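Sulfatase (PDB 6USS) probably hydrolyses sulfate esters as a calcium-dependent gut bacterial arylsulfatase, although its catalytic position carries an engineered substitution in this form. Local coordinates at residues 36-41 with 254-259; 123-128 with 501-506; 238-243 with 300-305; 453-458 with 511-516. The protein carries 1 engineered substitution. All blocks are in the same frame, centred on the assembly; numbering follows the deposited sequence.

Contact 1. Residues 36-41 with 254-259; sequences IILFMV and FLYMAH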
# COMPACT_ATOMS: atom_id res chain seq x y z
N ILE A 36 16.80 6.66 -4.51
CA ILE A 36 17.05 5.84 -5.68
C ILE A 36 15.88 6.02 -6.64
O ILE A 36 14.72 5.83 -6.26
CB ILE A 36 17.19 4.37 -5.27
CG1 ILE A 36 18.31 4.23 -4.22
CG2 ILE A 36 17.37 3.49 -6.50
CD1 ILE A 36 18.54 2.82 -3.69
N ILE A 37 16.19 6.37 -7.88
CA ILE A 37 15.22 6.32 -8.97
C ILE A 37 15.66 5.24 -9.95
O ILE A 37 16.76 5.31 -10.52
CB ILE A 37 15.09 7.67 -9.69
CG1 ILE A 37 14.61 8.76 -8.75
CG2 ILE A 37 14.13 7.51 -10.87
CD1 ILE A 37 14.64 10.14 -9.42
N LEU A 38 14.79 4.25 -10.15
CA LEU A 38 14.91 3.26 -11.21
C LEU A 38 13.99 3.68 -12.34
O LEU A 38 12.76 3.61 -12.21
CB LEU A 38 14.53 1.87 -10.70
CG LEU A 38 14.50 0.74 -11.73
CD1 LEU A 38 15.86 0.64 -12.42
CD2 LEU A 38 14.16 -0.58 -11.03
N PHE A 39 14.57 4.15 -13.45
CA PHE A 39 13.82 4.64 -14.60
C PHE A 39 13.87 3.52 -15.63
O PHE A 39 14.93 3.21 -16.19
CB PHE A 39 14.42 5.96 -15.11
CG PHE A 39 13.66 6.65 -16.22
CD1 PHE A 39 13.83 6.28 -17.54
CD2 PHE A 39 12.83 7.73 -15.95
CE1 PHE A 39 13.16 6.95 -18.57
CE2 PHE A 39 12.15 8.41 -16.97
CZ PHE A 39 12.32 8.02 -18.28
N MET A 40 12.72 2.87 -15.84
CA MET A 40 12.60 1.67 -16.67
C MET A 40 11.74 1.98 -17.88
O MET A 40 10.56 2.33 -17.74
CB MET A 40 11.99 0.50 -15.87
CG MET A 40 11.86 -0.79 -16.67
SD MET A 40 13.42 -1.67 -16.96
CE MET A 40 13.95 -1.96 -15.28
N VAL A 41 12.32 1.82 -19.07
CA VAL A 41 11.59 1.98 -20.32
C VAL A 41 11.16 0.61 -20.81
O VAL A 41 11.84 -0.39 -20.59
CB VAL A 41 12.45 2.71 -21.36
CG1 VAL A 41 11.62 3.06 -22.57
CG2 VAL A 41 13.07 3.95 -20.74
N PHE A 254 12.25 5.77 -2.92
CA PHE A 254 12.58 4.94 -4.06
C PHE A 254 11.44 5.13 -5.04
O PHE A 254 10.28 4.87 -4.69
CB PHE A 254 12.74 3.48 -3.64
CG PHE A 254 12.77 2.53 -4.79
CD1 PHE A 254 13.87 2.47 -5.63
CD2 PHE A 254 11.70 1.68 -5.03
CE1 PHE A 254 13.90 1.56 -6.69
CE2 PHE A 254 11.72 0.78 -6.10
CZ PHE A 254 12.82 0.72 -6.93
N LEU A 255 11.74 5.66 -6.21
CA LEU A 255 10.76 5.83 -7.26
C LEU A 255 11.05 4.83 -8.36
O LEU A 255 12.13 4.86 -8.97
CB LEU A 255 10.81 7.26 -7.81
CG LEU A 255 10.05 7.46 -9.12
CD1 LEU A 255 8.62 7.08 -8.94
CD2 LEU A 255 10.16 8.91 -9.59
N TYR A 256 10.11 3.92 -8.62
CA TYR A 256 10.20 3.02 -9.76
C TYR A 256 9.43 3.67 -10.91
O TYR A 256 8.22 3.49 -11.06
CB TYR A 256 9.63 1.64 -9.44
CG TYR A 256 9.68 0.62 -10.58
CD1 TYR A 256 10.78 0.50 -11.42
CD2 TYR A 256 8.61 -0.26 -10.78
CE1 TYR A 256 10.82 -0.46 -12.46
CE2 TYR A 256 8.64 -1.22 -11.80
CZ TYR A 256 9.75 -1.31 -12.64
OH TYR A 256 9.74 -2.27 -13.64
N MET A 257 10.15 4.44 -11.72
CA MET A 257 9.55 5.13 -12.87
C MET A 257 9.57 4.18 -14.05
O MET A 257 10.56 4.08 -14.77
CB MET A 257 10.30 6.42 -13.17
CG MET A 257 9.64 7.28 -14.22
SD MET A 257 8.20 8.11 -13.53
CE MET A 257 7.45 8.81 -15.01
N ALA A 258 8.46 3.47 -14.27
CA ALA A 258 8.38 2.40 -15.27
C ALA A 258 7.42 2.83 -16.38
O ALA A 258 6.21 2.62 -16.28
CB ALA A 258 7.94 1.08 -14.63
N HIS A 259 7.97 3.39 -17.45
CA HIS A 259 7.16 3.95 -18.54
C HIS A 259 6.38 2.87 -19.27
O HIS A 259 6.80 1.71 -19.37
CB HIS A 259 8.04 4.70 -19.54
CG HIS A 259 8.29 6.11 -19.15
ND1 HIS A 259 7.35 7.10 -19.34
CD2 HIS A 259 9.34 6.70 -18.54
CE1 HIS A 259 7.81 8.24 -18.87
NE2 HIS A 259 9.02 8.03 -18.38
O HOH W 1 8.71 0.23 -18.04

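Contact 2. Residues 123-128 with 501-506; sequences VFNVAD and RPSFKA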
# COMPACT_ATOMS: atom_id res chain seq x y z
N VAL A 123 3.22 -28.56 -32.74
CA VAL A 123 4.45 -29.32 -32.52
C VAL A 123 4.64 -29.68 -31.04
O VAL A 123 4.97 -30.82 -30.70
CB VAL A 123 5.69 -28.55 -33.05
CG1 VAL A 123 6.99 -29.15 -32.49
CG2 VAL A 123 5.71 -28.53 -34.57
N PHE A 124 4.45 -28.71 -30.14
CA PHE A 124 4.82 -28.89 -28.74
C PHE A 124 3.78 -28.26 -27.83
O PHE A 124 2.96 -27.44 -28.25
CB PHE A 124 6.21 -28.27 -28.41
CG PHE A 124 6.35 -26.82 -28.84
CD1 PHE A 124 5.83 -25.79 -28.07
CD2 PHE A 124 7.00 -26.50 -30.04
CE1 PHE A 124 5.94 -24.46 -28.49
CE2 PHE A 124 7.12 -25.18 -30.44
CZ PHE A 124 6.59 -24.16 -29.66
N ASN A 125 3.82 -28.68 -26.56
CA ASN A 125 3.15 -28.00 -25.46
C ASN A 125 4.18 -27.19 -24.69
O ASN A 125 5.28 -27.67 -24.43
CB ASN A 125 2.50 -29.00 -24.51
CG ASN A 125 1.41 -29.78 -25.17
OD1 ASN A 125 0.39 -29.21 -25.57
ND2 ASN A 125 1.62 -31.08 -25.34
N VAL A 126 3.80 -25.97 -24.32
CA VAL A 126 4.71 -25.12 -23.56
C VAL A 126 4.83 -25.66 -22.14
O VAL A 126 4.05 -26.52 -21.72
CB VAL A 126 4.25 -23.65 -23.57
CG1 VAL A 126 4.30 -23.09 -24.99
CG2 VAL A 126 2.85 -23.55 -23.03
N ALA A 127 5.81 -25.16 -21.38
CA ALA A 127 5.92 -25.51 -19.97
C ALA A 127 4.65 -25.12 -19.23
O ALA A 127 3.91 -24.22 -19.64
CB ALA A 127 7.12 -24.82 -19.33
N ASP A 128 4.38 -25.82 -18.12
CA ASP A 128 3.28 -25.43 -17.24
C ASP A 128 3.79 -24.30 -16.36
O ASP A 128 4.06 -24.47 -15.17
CB ASP A 128 2.78 -26.61 -16.42
CG ASP A 128 1.58 -26.26 -15.56
OD1 ASP A 128 1.03 -25.14 -15.69
OD2 ASP A 128 1.21 -27.11 -14.72
N ARG A 501 10.51 -26.89 -19.32
CA ARG A 501 10.83 -27.22 -20.70
C ARG A 501 9.52 -27.57 -21.38
O ARG A 501 8.56 -28.00 -20.72
CB ARG A 501 11.82 -28.39 -20.77
CG ARG A 501 11.21 -29.70 -20.29
CD ARG A 501 12.14 -30.61 -19.48
NE ARG A 501 12.89 -31.53 -20.32
CZ ARG A 501 13.30 -32.74 -19.95
NH1 ARG A 501 13.04 -33.19 -18.74
NH2 ARG A 501 13.98 -33.48 -20.81
N PRO A 502 9.43 -27.39 -22.69
CA PRO A 502 8.27 -27.86 -23.44
C PRO A 502 8.32 -29.37 -23.59
O PRO A 502 9.34 -30.02 -23.33
CB PRO A 502 8.40 -27.18 -24.80
CG PRO A 502 9.57 -26.24 -24.69
CD PRO A 502 10.41 -26.73 -23.56
N SER A 503 7.19 -29.93 -24.04
CA SER A 503 7.12 -31.34 -24.38
C SER A 503 6.56 -31.50 -25.79
O SER A 503 5.86 -30.62 -26.31
CB SER A 503 6.28 -32.12 -23.36
OG SER A 503 4.92 -31.74 -23.44
N PHE A 504 6.89 -32.62 -26.43
CA PHE A 504 6.45 -32.85 -27.79
C PHE A 504 5.06 -33.47 -27.83
O PHE A 504 4.71 -34.33 -27.01
CB PHE A 504 7.45 -33.76 -28.51
CG PHE A 504 8.72 -33.06 -28.89
CD1 PHE A 504 8.69 -31.95 -29.71
CD2 PHE A 504 9.94 -33.51 -28.41
CE1 PHE A 504 9.85 -31.30 -30.07
CE2 PHE A 504 11.11 -32.87 -28.77
CZ PHE A 504 11.07 -31.77 -29.62
N LYS A 505 4.26 -33.03 -28.81
CA LYS A 505 2.90 -33.56 -28.92
C LYS A 505 2.86 -34.96 -29.53
O LYS A 505 2.00 -35.78 -29.15
CB LYS A 505 2.04 -32.59 -29.74
CG LYS A 505 1.56 -31.41 -28.93
CD LYS A 505 0.65 -30.50 -29.73
CE LYS A 505 0.03 -29.43 -28.83
NZ LYS A 505 -0.75 -28.44 -29.65
N ALA A 506 3.79 -35.27 -30.45
CA ALA A 506 3.92 -36.61 -31.02
C ALA A 506 4.07 -37.64 -29.91
O ALA A 506 3.15 -38.41 -29.63
CB ALA A 506 5.12 -36.66 -31.97
O HOH W 2 6.46 -28.21 -17.99

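Contact 3. Residues 238-243 with 300-305; sequences EAIKAL and GDLMDW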
# COMPACT_ATOMS: atom_id res chain seq x y z
N GLU A 238 2.56 13.25 -12.64
CA GLU A 238 2.14 12.61 -11.39
C GLU A 238 3.34 12.11 -10.59
O GLU A 238 3.32 12.13 -9.36
CB GLU A 238 1.17 11.47 -11.66
CG GLU A 238 -0.12 11.94 -12.32
CD GLU A 238 -0.98 12.83 -11.40
OE1 GLU A 238 -1.38 12.36 -10.30
OE2 GLU A 238 -1.24 13.99 -11.78
N ALA A 239 4.39 11.67 -11.27
CA ALA A 239 5.62 11.34 -10.55
C ALA A 239 6.19 12.57 -9.86
O ALA A 239 6.68 12.49 -8.73
CB ALA A 239 6.65 10.73 -11.51
N ILE A 240 6.13 13.73 -10.52
CA ILE A 240 6.68 14.92 -9.89
C ILE A 240 5.90 15.26 -8.63
O ILE A 240 6.49 15.58 -7.59
CB ILE A 240 6.74 16.08 -10.90
CG1 ILE A 240 7.84 15.78 -11.94
CG2 ILE A 240 6.99 17.40 -10.19
CD1 ILE A 240 8.25 16.97 -12.80
N LYS A 241 4.56 15.13 -8.66
CA LYS A 241 3.82 15.40 -7.42
C LYS A 241 4.07 14.35 -6.36
O LYS A 241 4.03 14.67 -5.17
CB LYS A 241 2.31 15.54 -7.66
CG LYS A 241 1.90 16.36 -8.86
CD LYS A 241 0.47 16.00 -9.26
CE LYS A 241 -0.15 17.05 -10.20
NZ LYS A 241 -1.49 16.55 -10.69
N ALA A 242 4.30 13.10 -6.76
CA ALA A 242 4.62 12.11 -5.74
C ALA A 242 5.94 12.44 -5.05
O ALA A 242 6.11 12.15 -3.86
CB ALA A 242 4.68 10.71 -6.34
N LEU A 243 6.86 13.07 -5.79
CA LEU A 243 8.16 13.47 -5.27
C LEU A 243 8.06 14.71 -4.39
O LEU A 243 8.74 14.80 -3.35
CB LEU A 243 9.13 13.71 -6.43
CG LEU A 243 9.71 12.49 -7.12
CD1 LEU A 243 10.68 12.90 -8.23
CD2 LEU A 243 10.42 11.61 -6.12
N GLY A 300 14.61 13.87 -18.47
CA GLY A 300 15.07 15.22 -18.20
C GLY A 300 14.24 15.91 -17.13
O GLY A 300 14.78 16.61 -16.27
N ASP A 301 12.92 15.72 -17.17
CA ASP A 301 12.04 16.43 -16.24
C ASP A 301 12.28 16.00 -14.80
O ASP A 301 12.28 16.84 -13.89
CB ASP A 301 10.57 16.22 -16.61
CG ASP A 301 10.18 16.92 -17.91
OD1 ASP A 301 10.87 17.86 -18.35
OD2 ASP A 301 9.15 16.52 -18.50
N LEU A 302 12.47 14.70 -14.57
CA LEU A 302 12.85 14.24 -13.23
C LEU A 302 14.25 14.72 -12.86
O LEU A 302 14.50 15.11 -11.70
CB LEU A 302 12.76 12.71 -13.16
CG LEU A 302 11.38 12.15 -13.47
CD1 LEU A 302 11.39 10.62 -13.60
CD2 LEU A 302 10.37 12.62 -12.41
N MET A 303 15.18 14.73 -13.82
CA MET A 303 16.53 15.20 -13.52
C MET A 303 16.53 16.67 -13.13
O MET A 303 17.27 17.08 -12.22
CB MET A 303 17.45 14.95 -14.72
CG MET A 303 17.85 13.47 -14.93
SD MET A 303 18.61 13.09 -16.56
CE MET A 303 20.26 13.79 -16.35
N ASP A 304 15.69 17.48 -13.79
CA ASP A 304 15.58 18.89 -13.42
C ASP A 304 14.88 19.03 -12.09
O ASP A 304 15.24 19.90 -11.28
CB ASP A 304 14.82 19.69 -14.49
CG ASP A 304 15.44 19.57 -15.87
OD1 ASP A 304 16.63 19.18 -15.97
OD2 ASP A 304 14.73 19.87 -16.86
N TRP A 305 13.87 18.19 -11.83
CA TRP A 305 13.22 18.22 -10.52
C TRP A 305 14.23 17.96 -9.41
O TRP A 305 14.25 18.68 -8.40
CB TRP A 305 12.06 17.22 -10.45
CG TRP A 305 11.35 17.35 -9.14
CD1 TRP A 305 10.26 18.14 -8.86
CD2 TRP A 305 11.70 16.71 -7.91
NE1 TRP A 305 9.91 18.01 -7.53
CE2 TRP A 305 10.78 17.14 -6.93
CE3 TRP A 305 12.71 15.81 -7.54
CZ2 TRP A 305 10.84 16.70 -5.61
CZ3 TRP A 305 12.76 15.37 -6.22
CH2 TRP A 305 11.83 15.82 -5.28

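Contact 4. Residues 453-458 with 511-516; sequences YYYENG and CPWPDE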
# COMPACT_ATOMS: atom_id res chain seq x y z
N TYR A 453 20.08 -23.04 -27.31
CA TYR A 453 19.53 -24.35 -27.61
C TYR A 453 18.06 -24.21 -27.94
O TYR A 453 17.32 -23.52 -27.22
CB TYR A 453 19.71 -25.29 -26.43
CG TYR A 453 18.91 -26.57 -26.53
CD1 TYR A 453 19.22 -27.55 -27.48
CD2 TYR A 453 17.85 -26.81 -25.64
CE1 TYR A 453 18.49 -28.74 -27.55
CE2 TYR A 453 17.12 -28.01 -25.71
CZ TYR A 453 17.45 -28.97 -26.66
OH TYR A 453 16.73 -30.15 -26.73
N TYR A 454 17.62 -24.86 -29.02
CA TYR A 454 16.26 -24.71 -29.52
C TYR A 454 15.49 -25.98 -29.19
O TYR A 454 15.78 -27.06 -29.73
CB TYR A 454 16.26 -24.43 -31.01
CG TYR A 454 16.85 -23.09 -31.40
CD1 TYR A 454 18.23 -22.88 -31.41
CD2 TYR A 454 16.02 -22.02 -31.76
CE1 TYR A 454 18.77 -21.66 -31.77
CE2 TYR A 454 16.56 -20.79 -32.14
CZ TYR A 454 17.94 -20.62 -32.15
OH TYR A 454 18.50 -19.41 -32.51
N TYR A 455 14.49 -25.85 -28.30
CA TYR A 455 13.68 -26.99 -27.89
C TYR A 455 12.99 -27.65 -29.06
O TYR A 455 12.75 -28.86 -29.03
CB TYR A 455 12.63 -26.54 -26.87
CG TYR A 455 13.14 -26.22 -25.50
CD1 TYR A 455 13.52 -27.22 -24.64
CD2 TYR A 455 13.23 -24.91 -25.06
CE1 TYR A 455 13.97 -26.95 -23.37
CE2 TYR A 455 13.68 -24.62 -23.77
CZ TYR A 455 14.04 -25.66 -22.94
OH TYR A 455 14.50 -25.42 -21.68
N GLU A 456 12.63 -26.87 -30.09
CA GLU A 456 11.72 -27.41 -31.10
C GLU A 456 12.39 -28.48 -31.96
O GLU A 456 11.72 -29.43 -32.38
CB GLU A 456 11.15 -26.28 -31.98
CG GLU A 456 9.82 -26.65 -32.66
CD GLU A 456 9.29 -25.58 -33.63
OE1 GLU A 456 9.56 -24.37 -33.41
OE2 GLU A 456 8.58 -25.96 -34.60
N ASN A 457 13.70 -28.36 -32.21
CA ASN A 457 14.38 -29.39 -32.99
C ASN A 457 15.78 -29.71 -32.49
O ASN A 457 16.53 -30.36 -33.22
CB ASN A 457 14.45 -28.96 -34.46
CG ASN A 457 15.28 -27.70 -34.65
OD1 ASN A 457 15.66 -27.04 -33.67
ND2 ASN A 457 15.57 -27.36 -35.91
N GLY A 458 16.16 -29.28 -31.29
CA GLY A 458 17.47 -29.58 -30.74
C GLY A 458 18.63 -28.84 -31.38
O GLY A 458 19.79 -29.17 -31.09
N CYS A 511 10.79 -32.30 -24.23
CA CYS A 511 11.91 -32.02 -25.12
C CYS A 511 13.23 -32.26 -24.39
O CYS A 511 13.37 -31.91 -23.22
CB CYS A 511 11.87 -30.56 -25.62
SG CYS A 511 10.33 -30.03 -26.39
N PRO A 512 14.23 -32.85 -25.06
CA PRO A 512 15.53 -33.07 -24.40
C PRO A 512 16.11 -31.77 -23.86
O PRO A 512 16.09 -30.74 -24.53
CB PRO A 512 16.42 -33.62 -25.53
CG PRO A 512 15.47 -34.11 -26.58
CD PRO A 512 14.21 -33.31 -26.46
N TRP A 513 16.65 -31.84 -22.64
CA TRP A 513 17.51 -30.79 -22.13
C TRP A 513 18.67 -30.60 -23.11
O TRP A 513 18.96 -31.53 -23.87
CB TRP A 513 18.04 -31.16 -20.74
CG TRP A 513 17.05 -31.17 -19.63
CD1 TRP A 513 16.79 -32.21 -18.79
CD2 TRP A 513 16.23 -30.07 -19.20
NE1 TRP A 513 15.84 -31.84 -17.88
CE2 TRP A 513 15.47 -30.54 -18.10
CE3 TRP A 513 16.04 -28.76 -19.64
CZ2 TRP A 513 14.54 -29.74 -17.43
CZ3 TRP A 513 15.11 -27.96 -18.98
CH2 TRP A 513 14.37 -28.45 -17.90
N PRO A 514 19.36 -29.45 -23.10
CA PRO A 514 20.50 -29.29 -24.03
C PRO A 514 21.55 -30.38 -23.90
O PRO A 514 22.17 -30.76 -24.90
CB PRO A 514 21.08 -27.92 -23.65
CG PRO A 514 20.12 -27.28 -22.74
CD PRO A 514 19.29 -28.35 -22.12
N ASP A 515 21.80 -30.87 -22.69
CA ASP A 515 22.82 -31.88 -22.45
C ASP A 515 22.29 -33.31 -22.60
O ASP A 515 22.96 -34.26 -22.16
CB ASP A 515 23.46 -31.68 -21.07
CG ASP A 515 22.46 -31.77 -19.93
OD1 ASP A 515 21.26 -31.56 -20.18
OD2 ASP A 515 22.88 -32.06 -18.79
N GLU A 516 21.11 -33.49 -23.20
CA GLU A 516 20.63 -34.81 -23.60
C GLU A 516 20.58 -34.94 -25.12
O GLU A 516 19.82 -35.76 -25.64
CB GLU A 516 19.26 -35.11 -22.99
CG GLU A 516 19.18 -35.08 -21.45
CD GLU A 516 17.72 -35.04 -20.92
OE1 GLU A 516 16.84 -34.40 -21.54
OE2 GLU A 516 17.44 -35.64 -19.85

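Contact 1. Residues 36-41 with 254-259
L38 lays its CD2 branch against the ring of Y256, 3.6 Å from Y256 CD1, and the two side chains run alongside each other on one face of the sheet. A first torsion of 175° swings L38 CG away from its own amide nitrogen and sets the branch beside that ring. On the same face F254 meets I36 CG2, and M40 CB approaches Y256 CE1 at 3.7 Å. The other face carries F39, whose CD2 lies 3.7 Å from M257 CG while its far end reaches the imidazole of H259. There the edge of the imidazole receives F39 CZ, with the ring planes 59° apart.

Between these layers four backbone hydrogen bonds join the parallel strands, and a fifth, from H259 N, follows just past the strand end. At the polar end M40 O accepts both H259 N and a water that also donates to H259 O, while H259 NE2 is hydrogen-bonded to S298 OG.

Both strands belong to the central sheet of the alkaline phosphatase-like sulfatase fold. Strand 315-321 flanks 36-41 on its other side; helix 88-97 packs on the L38, M40 and Y256 face, and helix 283-308 on the F39 and M257 face.

Contact 2. Residues 123-128 with 501-506
N125 and S503 face each other as the hydrogen-bonded pair of a very short antiparallel sheet, and each backbone amide is satisfied by the other residue's carbonyl. N125 N donates to S503 O at 2.8 Å, and S503 N returns the bond to N125 O at 3.0 Å. A third bond extends the pairing: K505 N reaches V123 O at 3.0 Å, nearly straight at the hydrogen (171°) although the donor is tilted 27° from the carbonyl plane. Beyond the other end a water accepts from D128 N and gives only a weak bond to R501 O.

The side chains add mainly van der Waals contact. The extended K505 chain crosses the N125 amide at about a right angle, bringing K505 CE to 3.3 Å from N125 OD1; this touch is made by a methylene carbon. F124 and F504 form the non-hydrogen-bonded pair, and P502 CB lies 4.4 Å from F124 CB. The edge of the F504 ring is turned to V123 O.

Several polar groups have partners beyond the two segments. S121 OG is hydrogen-bonded to the amides of V123 and F124, while R501 NH2 binds C511 O and makes a salt bridge with E516. D128 OD1 is hydrogen-bonded to H142 NE2.

Reciprocal bonds of this kind define a hydrogen-bonded antiparallel pair; here strands 124-125 and 503-504 make a two-stranded sheet of their own, away from the annotated sites, joining residues from the first third of the chain to its C-terminal part.

Contact 3. Residues 238-243 with 300-305
L243 sets its CB over one face of the W305 indole, a CH-pi contact 3.7 Å from the centroid of the six-membered ring and 18° off the ring normal. L243 CD1 continues across the same ring, reaching W305 CE3 at 3.6 Å, so the leucine is spread over the aromatic surface. The tryptophan is brought there by its first torsion (chi1 -176°), which places CG anti to the backbone N and sends the indole across to the other helix. I240 meets the five-membered end of the indole, its CG2 lying 3.6 Å from W305 CD1; these two side chains slide past each other in opposite directions.

One turn earlier, L302 extends its CD2 branch toward the other helix. That methyl touches I240 CG1 at 4.1 Å, and it also meets A239 CB and L243 CD1, making a small aliphatic cluster beside the indole. W305 NE1 is hydrogen-bonded to N244 OD1, which satisfies the indole N-H and would help fix the ring.

The indole and the branched aliphatic side chains bridge the distance between the axes of the two six-residue segments, 10.6 Å apart at closest approach. These segments run in the same general direction with a crossing angle of -21°. Both pack against strand 253-258 of the central sheet: A239 and L302 rest on M257 and L243 on F253, while M303 turns to helix 67-74.

Contact 4. Residues 453-458 with 511-516
Y453 loses more surface to the other segment than any other residue here, its phenol ring lying against P514. The proline CA sits over the ring centre, 3.8 Å from the centroid and only 3° off the normal, which makes a CH-pi contact. P514 CG reaches Y453 CD2 at 3.7 Å, and the two side chains cross at about a right angle. At the ring end OH donates to P512 O; the modelled 2.4 Å is very short and doubtful.

Y455 contributes almost as much buried surface. With CG anti to its carbonyl carbon (chi1 -73°), it turns a ring edge to C511, where CD1 lies 3.9 Å from C511 CB. Its hydroxyl meets the edge of the W513 indole, 3.8 Å from CZ3, and is hydrogen-bonded to N426 OD1. Residues 513-516 are tied together by E516, whose OE1 accepts W513 N at 2.8 Å and also forms a salt bridge with R501.

Strand 449-454 is an inner strand of the four-stranded antiparallel sheet, and the C-terminal loop lies over its end. Strand 441-446 adjoins through C442, helix 480-496 packs L494 on Y455 and W513 and L490 on P514, and F504 of strand 503-504 touches C511 and P512.

The four contacts form two touching pairs on opposite sides of the chain's centre. Contacts 1 and 3, with centres 11 Å apart, share one core: F39 CD2 lies 4.0 Å from L302 CD1, and L255 CD2 meets L243 CD1. Contacts 2 and 4 are also about 11 Å apart between centres, joined where P502 O meets C511 N at 2.8 Å, where P502 CD packs 3.3 Å from Y455 CD1, and where R501 makes a cation-pi contact with W513. About 23 Å separates the nearest atoms of contacts 1 and 2. Contact 1 alone approaches the calcium site: the M40 side chain is about 4 Å from that of D322, a calcium ligand, and about 8 Å from the ion.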